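Local coordinates for protein aminotransferase class-III (Sphaerobacter thermophilus DSM 20745, PDB 6K8H) that belongs to the class-III aminotransferases of the pyridoxal-phosphate-dependent family clan and holds (5-hydroxy-4,6-dimethylpyridin-3-yl)methyl dihydrogen phosphate in a pocket of its two-chain assembly, at residues N200-T205 / L238-E243; N34-V39 / V68-A73; V11-G16 / V402-M407. All blocks are in the same frame, centred on the assembly; numbering follows the deposited sequence.

In the fold
The three contacts sample separate regions of a class-III aminotransferase subunit. Contact 2 is the one at the ligand: the side chain of Y71 lies about 6 Å from a bound (5-hydroxy-4,6-dimethylpyridin-3-yl)methyl dihydrogen phosphate (PLR), and both of its segments also meet the second subunit. Contact 3 is its closer neighbour, with centres 18 Å and nearest atoms about 7 Å apart, and joins the N-terminal lead-in to helix 393-408. Contact 1 pairs two helices beside the seven-stranded sheet, its centre 31 Å from that of contact 2 and 43 Å from that of contact 3, on the opposite side of the chain's centre from contact 3. Along the sequence, the span bounded by contact 3 contains the other two.

Contact 1 (N200-T205 / L238-E243)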
# COMPACT_ATOMS: atom_id res chain seq x y z
N ASN B 200 8.97 10.37 25.31
CA ASN B 200 8.63 10.95 26.62
C ASN B 200 9.86 11.28 27.45
O ASN B 200 9.81 11.31 28.69
CB ASN B 200 7.68 10.05 27.42
CG ASN B 200 6.24 10.46 27.28
OD1 ASN B 200 5.93 11.64 27.10
ND2 ASN B 200 5.33 9.49 27.37
N ASP B 201 11.00 11.53 26.80
CA ASP B 201 12.22 11.96 27.47
C ASP B 201 12.65 13.21 26.70
O ASP B 201 13.37 13.13 25.70
CB ASP B 201 13.26 10.83 27.46
CG ASP B 201 14.66 11.28 27.86
OD1 ASP B 201 14.88 12.48 28.13
OD2 ASP B 201 15.54 10.40 27.88
N ILE B 202 12.18 14.38 27.15
CA ILE B 202 12.36 15.58 26.34
C ILE B 202 13.82 16.01 26.32
O ILE B 202 14.30 16.55 25.32
CB ILE B 202 11.43 16.71 26.81
CG1 ILE B 202 11.46 17.89 25.82
CG2 ILE B 202 11.79 17.18 28.20
CD1 ILE B 202 11.20 17.50 24.37
N ASP B 203 14.57 15.75 27.39
CA ASP B 203 15.97 16.17 27.44
C ASP B 203 16.80 15.47 26.36
O ASP B 203 17.50 16.12 25.57
CB ASP B 203 16.55 15.89 28.82
CG ASP B 203 18.01 16.27 28.93
OD1 ASP B 203 18.31 17.48 28.92
OD2 ASP B 203 18.85 15.34 29.01
N GLY B 204 16.75 14.14 26.33
CA GLY B 204 17.49 13.40 25.31
C GLY B 204 16.98 13.70 23.91
O GLY B 204 17.77 13.83 22.96
N THR B 205 15.66 13.83 23.76
CA THR B 205 15.07 14.17 22.47
C THR B 205 15.62 15.50 21.95
O THR B 205 16.03 15.60 20.79
CB THR B 205 13.54 14.23 22.61
OG1 THR B 205 13.02 12.91 22.80
CG2 THR B 205 12.89 14.86 21.40
N LEU B 238 5.54 17.10 24.25
CA LEU B 238 5.07 17.30 22.89
C LEU B 238 5.12 18.78 22.50
O LEU B 238 5.41 19.12 21.35
CB LEU B 238 3.66 16.72 22.74
CG LEU B 238 3.13 16.38 21.33
CD1 LEU B 238 3.92 15.24 20.68
CD2 LEU B 238 1.64 16.04 21.40
N GLN B 239 4.85 19.67 23.46
CA GLN B 239 4.94 21.10 23.19
C GLN B 239 6.37 21.52 22.91
O GLN B 239 6.64 22.29 21.98
CB GLN B 239 4.36 21.91 24.36
CG GLN B 239 2.83 21.76 24.55
CD GLN B 239 2.37 22.11 25.96
OE1 GLN B 239 3.03 22.86 26.68
NE2 GLN B 239 1.21 21.57 26.36
N ARG B 240 7.32 21.01 23.69
CA ARG B 240 8.72 21.35 23.44
C ARG B 240 9.22 20.74 22.14
O ARG B 240 10.05 21.35 21.44
CB ARG B 240 9.57 20.93 24.62
CG ARG B 240 9.34 21.83 25.84
CD ARG B 240 10.02 21.29 27.08
NE ARG B 240 11.45 21.06 26.88
CZ ARG B 240 12.31 20.85 27.86
NH1 ARG B 240 11.89 20.85 29.12
NH2 ARG B 240 13.59 20.63 27.58
N LEU B 241 8.75 19.54 21.79
CA LEU B 241 9.08 18.96 20.50
C LEU B 241 8.56 19.84 19.37
O LEU B 241 9.28 20.07 18.37
CB LEU B 241 8.50 17.54 20.39
CG LEU B 241 8.74 16.80 19.05
CD1 LEU B 241 10.23 16.62 18.79
CD2 LEU B 241 8.02 15.44 19.02
N ARG B 242 7.32 20.34 19.50
CA ARG B 242 6.80 21.24 18.48
C ARG B 242 7.66 22.50 18.37
O ARG B 242 7.97 22.96 17.26
CB ARG B 242 5.34 21.59 18.78
CG ARG B 242 4.75 22.73 17.93
CD ARG B 242 4.45 22.29 16.49
NE ARG B 242 5.67 22.22 15.67
CZ ARG B 242 5.69 21.98 14.36
NH1 ARG B 242 4.56 21.78 13.69
NH2 ARG B 242 6.85 21.94 13.72
N GLU B 243 8.08 23.06 19.52
CA GLU B 243 8.87 24.29 19.48
C GLU B 243 10.22 24.07 18.80
O GLU B 243 10.65 24.86 17.96
CB GLU B 243 9.08 24.85 20.89
CG GLU B 243 7.81 25.36 21.55
CD GLU B 243 7.55 26.83 21.29
OE1 GLU B 243 7.70 27.27 20.13
OE2 GLU B 243 7.21 27.56 22.25
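I202 lies over one face of the R240 guanidinium, with its CG2 3.7 Å above the plane and over the centre of the group. Its other branch works further back along the arginine: I202 CG1 comes within 3.3 Å of R240 NE, and I202 CD1 reaches R240 CB at 3.8 Å. With CG1 anti to the backbone N (chi1 -171°), the isoleucine sends that branch along the arginine while CG2 covers the head. R240 bends at its third torsion (chi3 55°), and its NH2 makes a salt bridge with E206, one turn further along helix 202-211, so apolar cover and charge pairing come from the same helix. Helices 202-211 and 235-248 are successive crossover connections of the large domain: strands 194-197, 216-221 and 251-255, which they link, run parallel in the seven-stranded sheet, giving beta-alpha-beta units. Deeper in, T205 CG2 meets L241 CD1 at 4.1 Å, the two side chains crossing at about a right angle, and both also touch F150 of the sheet. D201 is the N-cap of helix 202-211; its OD1 receives G204 N at 3.1 Å in a nearly straight bond (169°), while its carbonyl O takes both T205 N and T205 OG1.

Contact 2 (N34-V39 / V68-A73); sequences NTRTTV and VNNYTA
N70 OD1 is held by both terminal nitrogens of R36: NH1 donates to it at 2.7 Å and NH2 at 2.8 Å. The grip is end-on, one oxygen set between two N-H groups in the guanidinium plane, which explains why both bonds are bent, with N-H...O angles of 142° and 138°. The amide is turned 82° from the guanidinium, and the two nitrogens of R36 meet N70 OD1 differently: NH1 in the carbonyl plane, on a lone pair, NH2 from above that plane. R36 reaches this far because CG stands anti to the backbone N and the chain stays extended as far as NE.

Next to this pair, Y71 runs alongside R36 with the reverse heading, its CD1 3.7 Å from R36 NH2. T38 meets the phenol end of the same ring, T38 CG2 lying 3.4 Å from Y71 CZ. The ring is further packed by V68 CG1 over one face, as the guanidinium is by V39 CG1.

N69 to T72 all have positive phi, so this short, weakly bonded helix is left-handed, with T72 N bonded to V68 O at 2.9 Å. It belongs to the ligand region at the dimer interface, a placement familiar in this family: T72 touches K282 of the PLR pocket. N70 ND2 donates to T317 O of the second subunit, and R36 packs on G316 of that subunit.

On the other segment, R36 O accepts N34 ND2 at 2.8 Å and V39 N at 3.2 Å from opposite faces of its carbonyl plane. Both bonds lie at the start of the 3-10 turn 37-39, where T37 OG1 bonds to H314 N of the second subunit.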
# COMPACT_ATOMS: atom_id res chain seq x y z
N ASN B 34 1.62 -18.01 5.85
CA ASN B 34 1.43 -16.69 6.42
C ASN B 34 1.60 -15.64 5.33
O ASN B 34 2.49 -15.74 4.48
CB ASN B 34 2.42 -16.43 7.55
CG ASN B 34 2.25 -15.06 8.17
OD1 ASN B 34 3.05 -14.13 7.92
ND2 ASN B 34 1.22 -14.92 8.98
N THR B 35 0.73 -14.63 5.39
CA THR B 35 0.81 -13.45 4.48
C THR B 35 0.75 -12.15 5.29
O THR B 35 0.76 -11.09 4.67
CB THR B 35 -0.24 -13.50 3.36
OG1 THR B 35 0.08 -12.45 2.46
CG2 THR B 35 -1.66 -13.36 3.87
N ARG B 36 0.66 -12.25 6.62
CA ARG B 36 0.63 -11.06 7.51
C ARG B 36 1.30 -11.48 8.81
O ARG B 36 0.69 -12.27 9.55
CB ARG B 36 -0.82 -10.60 7.69
CG ARG B 36 -1.00 -9.21 8.28
CD ARG B 36 -2.48 -8.91 8.32
NE ARG B 36 -2.85 -7.92 9.31
CZ ARG B 36 -4.10 -7.65 9.68
NH1 ARG B 36 -5.10 -8.32 9.13
NH2 ARG B 36 -4.34 -6.73 10.58
N THR B 37 2.49 -10.96 9.11
CA THR B 37 3.21 -11.49 10.27
C THR B 37 2.39 -11.33 11.55
O THR B 37 2.41 -12.21 12.43
CB THR B 37 4.57 -10.80 10.43
OG1 THR B 37 5.26 -10.80 9.17
CG2 THR B 37 5.41 -11.53 11.45
N THR B 38 1.65 -10.22 11.67
CA THR B 38 0.91 -9.90 12.89
C THR B 38 -0.08 -10.98 13.30
O THR B 38 -0.31 -11.19 14.50
CB THR B 38 0.16 -8.58 12.70
OG1 THR B 38 1.00 -7.66 11.98
CG2 THR B 38 -0.20 -7.98 14.04
N VAL B 39 -0.68 -11.68 12.33
CA VAL B 39 -1.78 -12.59 12.63
C VAL B 39 -1.32 -14.03 12.77
O VAL B 39 -2.15 -14.92 13.00
CB VAL B 39 -2.91 -12.49 11.58
CG1 VAL B 39 -3.41 -11.06 11.49
CG2 VAL B 39 -2.43 -12.99 10.22
N VAL B 68 -10.25 -6.70 18.71
CA VAL B 68 -9.10 -6.38 17.87
C VAL B 68 -9.52 -5.56 16.66
O VAL B 68 -8.91 -4.54 16.35
CB VAL B 68 -8.35 -7.65 17.43
CG1 VAL B 68 -7.08 -7.29 16.65
CG2 VAL B 68 -8.03 -8.53 18.63
N ASN B 69 -10.57 -6.01 15.96
CA ASN B 69 -11.17 -5.26 14.85
C ASN B 69 -10.13 -4.86 13.81
O ASN B 69 -9.99 -3.69 13.44
CB ASN B 69 -11.93 -4.05 15.37
CG ASN B 69 -12.99 -4.44 16.38
OD1 ASN B 69 -12.84 -4.20 17.58
ND2 ASN B 69 -14.05 -5.06 15.89
N ASN B 70 -9.39 -5.87 13.35
CA ASN B 70 -8.30 -5.68 12.39
C ASN B 70 -7.35 -4.57 12.85
O ASN B 70 -7.03 -3.64 12.11
CB ASN B 70 -8.83 -5.41 10.99
CG ASN B 70 -7.86 -5.86 9.92
OD1 ASN B 70 -7.10 -6.79 10.15
ND2 ASN B 70 -7.86 -5.19 8.77
N TYR B 71 -6.93 -4.69 14.11
CA TYR B 71 -6.00 -3.75 14.74
C TYR B 71 -6.52 -2.32 14.66
O TYR B 71 -5.81 -1.39 14.26
CB TYR B 71 -4.60 -3.92 14.15
CG TYR B 71 -3.96 -5.16 14.76
CD1 TYR B 71 -4.19 -6.42 14.23
CD2 TYR B 71 -3.23 -5.07 15.94
CE1 TYR B 71 -3.65 -7.56 14.83
CE2 TYR B 71 -2.68 -6.20 16.54
CZ TYR B 71 -2.90 -7.44 15.98
OH TYR B 71 -2.36 -8.56 16.59
N THR B 72 -7.77 -2.14 15.09
CA THR B 72 -8.53 -0.89 15.28
C THR B 72 -9.08 -0.30 13.99
O THR B 72 -9.68 0.79 14.05
CB THR B 72 -7.74 0.22 16.02
OG1 THR B 72 -6.79 0.83 15.14
CG2 THR B 72 -7.03 -0.31 17.26
N ALA B 73 -8.92 -0.97 12.84
CA ALA B 73 -9.40 -0.39 11.58
C ALA B 73 -10.92 -0.38 11.48
O ALA B 73 -11.50 0.54 10.91
CB ALA B 73 -8.80 -1.15 10.39

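Contact 3 (V11-G16 / V402-M407); sequences VYREPG and VHEALM
R13 and E404 reach toward each other from opposite directions and meet side-on, two nitrogens to two oxygens. R13 NE donates to E404 OE2 at 2.8 Å and R13 NH2 to E404 OE1 at 2.9 Å, completing a bidentate salt bridge. The guanidinium and carboxylate planes are 45° apart, so the fork is twisted; both oxygens are nevertheless met on their syn sides. The NH2 bond is the straighter of the two (157°), and its acceptor lies in the guanidinium plane, whereas OE2 sits tilted from it. E404 turns at its second torsion (chi2 74°), which carries the carboxylate across to the arginine although its CB does not point directly that way.

Y12 covers one face of the arginine head. Its OH lies 3.2 Å from the guanidinium plane, over the centre, and R13 CG lies 3.6 Å above the plane of the phenol ring, near its rim, so the arginine runs along the tyrosine. A water in the plane of the Y12 ring links Y12 to E404, which do not touch each other directly: it is 2.6 Å from Y12 OH and donates to E404 OE1 at 2.7 Å. E404 OE1 thus accepts from both R13 NH2 and the water. R13 NH1 is bonded in turn to A42 O.

This surface bridge ties the chain just before helix 18-29 to helix 393-408 near its C-terminal end. Behind E404, that helix packs through A405 and L406 on helix 427-445, while L406 and M407 rest on strand 411-412 at the border of the four-stranded sheet.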
# COMPACT_ATOMS: atom_id res chain seq x y z
N VAL B 11 -11.30 -24.60 20.25
CA VAL B 11 -11.32 -25.91 19.60
C VAL B 11 -10.45 -25.94 18.35
O VAL B 11 -10.03 -27.03 17.92
CB VAL B 11 -12.77 -26.34 19.28
CG1 VAL B 11 -13.62 -26.28 20.53
CG2 VAL B 11 -13.37 -25.48 18.20
N TYR B 12 -10.11 -24.78 17.77
CA TYR B 12 -9.30 -24.76 16.56
C TYR B 12 -7.93 -25.39 16.77
O TYR B 12 -7.30 -25.80 15.79
CB TYR B 12 -9.12 -23.32 16.04
CG TYR B 12 -8.09 -22.50 16.78
CD1 TYR B 12 -8.40 -21.85 17.98
CD2 TYR B 12 -6.80 -22.35 16.28
CE1 TYR B 12 -7.44 -21.09 18.65
CE2 TYR B 12 -5.85 -21.61 16.95
CZ TYR B 12 -6.17 -20.99 18.14
OH TYR B 12 -5.20 -20.24 18.79
N ARG B 13 -7.45 -25.46 18.01
CA ARG B 13 -6.16 -26.06 18.31
C ARG B 13 -6.18 -27.59 18.24
O ARG B 13 -5.11 -28.20 18.27
CB ARG B 13 -5.69 -25.63 19.70
CG ARG B 13 -5.52 -24.13 19.91
CD ARG B 13 -4.43 -23.91 20.92
NE ARG B 13 -4.08 -22.51 21.18
CZ ARG B 13 -3.05 -21.87 20.64
NH1 ARG B 13 -2.26 -22.48 19.76
NH2 ARG B 13 -2.80 -20.61 20.98
N GLU B 14 -7.35 -28.22 18.16
CA GLU B 14 -7.41 -29.67 18.13
C GLU B 14 -6.95 -30.20 16.77
O GLU B 14 -7.19 -29.57 15.74
CB GLU B 14 -8.82 -30.17 18.41
CG GLU B 14 -9.38 -29.79 19.76
CD GLU B 14 -10.88 -30.06 19.83
OE1 GLU B 14 -11.44 -30.48 18.80
OE2 GLU B 14 -11.49 -29.86 20.91
N PRO B 15 -6.33 -31.38 16.74
CA PRO B 15 -6.00 -31.99 15.44
C PRO B 15 -7.25 -32.21 14.60
O PRO B 15 -8.33 -32.49 15.12
CB PRO B 15 -5.34 -33.32 15.82
CG PRO B 15 -5.56 -33.50 17.30
CD PRO B 15 -5.77 -32.14 17.87
N GLY B 16 -7.10 -32.00 13.29
CA GLY B 16 -8.22 -32.15 12.40
C GLY B 16 -9.24 -31.04 12.48
O GLY B 16 -10.32 -31.17 11.90
N VAL B 402 -3.17 -15.44 30.18
CA VAL B 402 -4.41 -14.66 30.22
C VAL B 402 -5.02 -14.56 28.83
O VAL B 402 -6.24 -14.72 28.66
CB VAL B 402 -4.14 -13.27 30.83
CG1 VAL B 402 -5.38 -12.37 30.71
CG2 VAL B 402 -3.72 -13.40 32.29
N HIS B 403 -4.19 -14.32 27.81
CA HIS B 403 -4.70 -14.19 26.45
C HIS B 403 -5.32 -15.50 25.96
O HIS B 403 -6.42 -15.49 25.39
CB HIS B 403 -3.57 -13.74 25.52
CG HIS B 403 -3.95 -13.75 24.07
ND1 HIS B 403 -3.66 -14.80 23.23
CD2 HIS B 403 -4.62 -12.84 23.32
CE1 HIS B 403 -4.12 -14.54 22.02
NE2 HIS B 403 -4.70 -13.36 22.04
N GLU B 404 -4.64 -16.63 26.19
CA GLU B 404 -5.18 -17.91 25.76
C GLU B 404 -6.51 -18.23 26.46
O GLU B 404 -7.46 -18.70 25.82
CB GLU B 404 -4.15 -19.01 26.02
CG GLU B 404 -4.59 -20.43 25.64
CD GLU B 404 -4.61 -20.68 24.14
OE1 GLU B 404 -4.19 -19.80 23.35
OE2 GLU B 404 -5.05 -21.79 23.74
N ALA B 405 -6.59 -17.95 27.76
CA ALA B 405 -7.85 -18.18 28.47
C ALA B 405 -8.96 -17.29 27.94
O ALA B 405 -10.10 -17.74 27.74
CB ALA B 405 -7.67 -17.97 29.98
N LEU B 406 -8.66 -16.00 27.70
CA LEU B 406 -9.66 -15.11 27.12
C LEU B 406 -10.14 -15.65 25.78
O LEU B 406 -11.35 -15.69 25.52
CB LEU B 406 -9.09 -13.69 26.96
CG LEU B 406 -8.99 -12.84 28.23
CD1 LEU B 406 -8.19 -11.55 27.99
CD2 LEU B 406 -10.38 -12.54 28.79
N MET B 407 -9.21 -16.08 24.92
CA MET B 407 -9.58 -16.67 23.63
C MET B 407 -10.53 -17.84 23.81
O MET B 407 -11.47 -18.01 23.02
CB MET B 407 -8.33 -17.14 22.88
CG MET B 407 -7.54 -16.02 22.21
SD MET B 407 -8.41 -15.35 20.77
CE MET B 407 -8.30 -16.70 19.59
O HOH W 1 -5.75 -19.30 21.19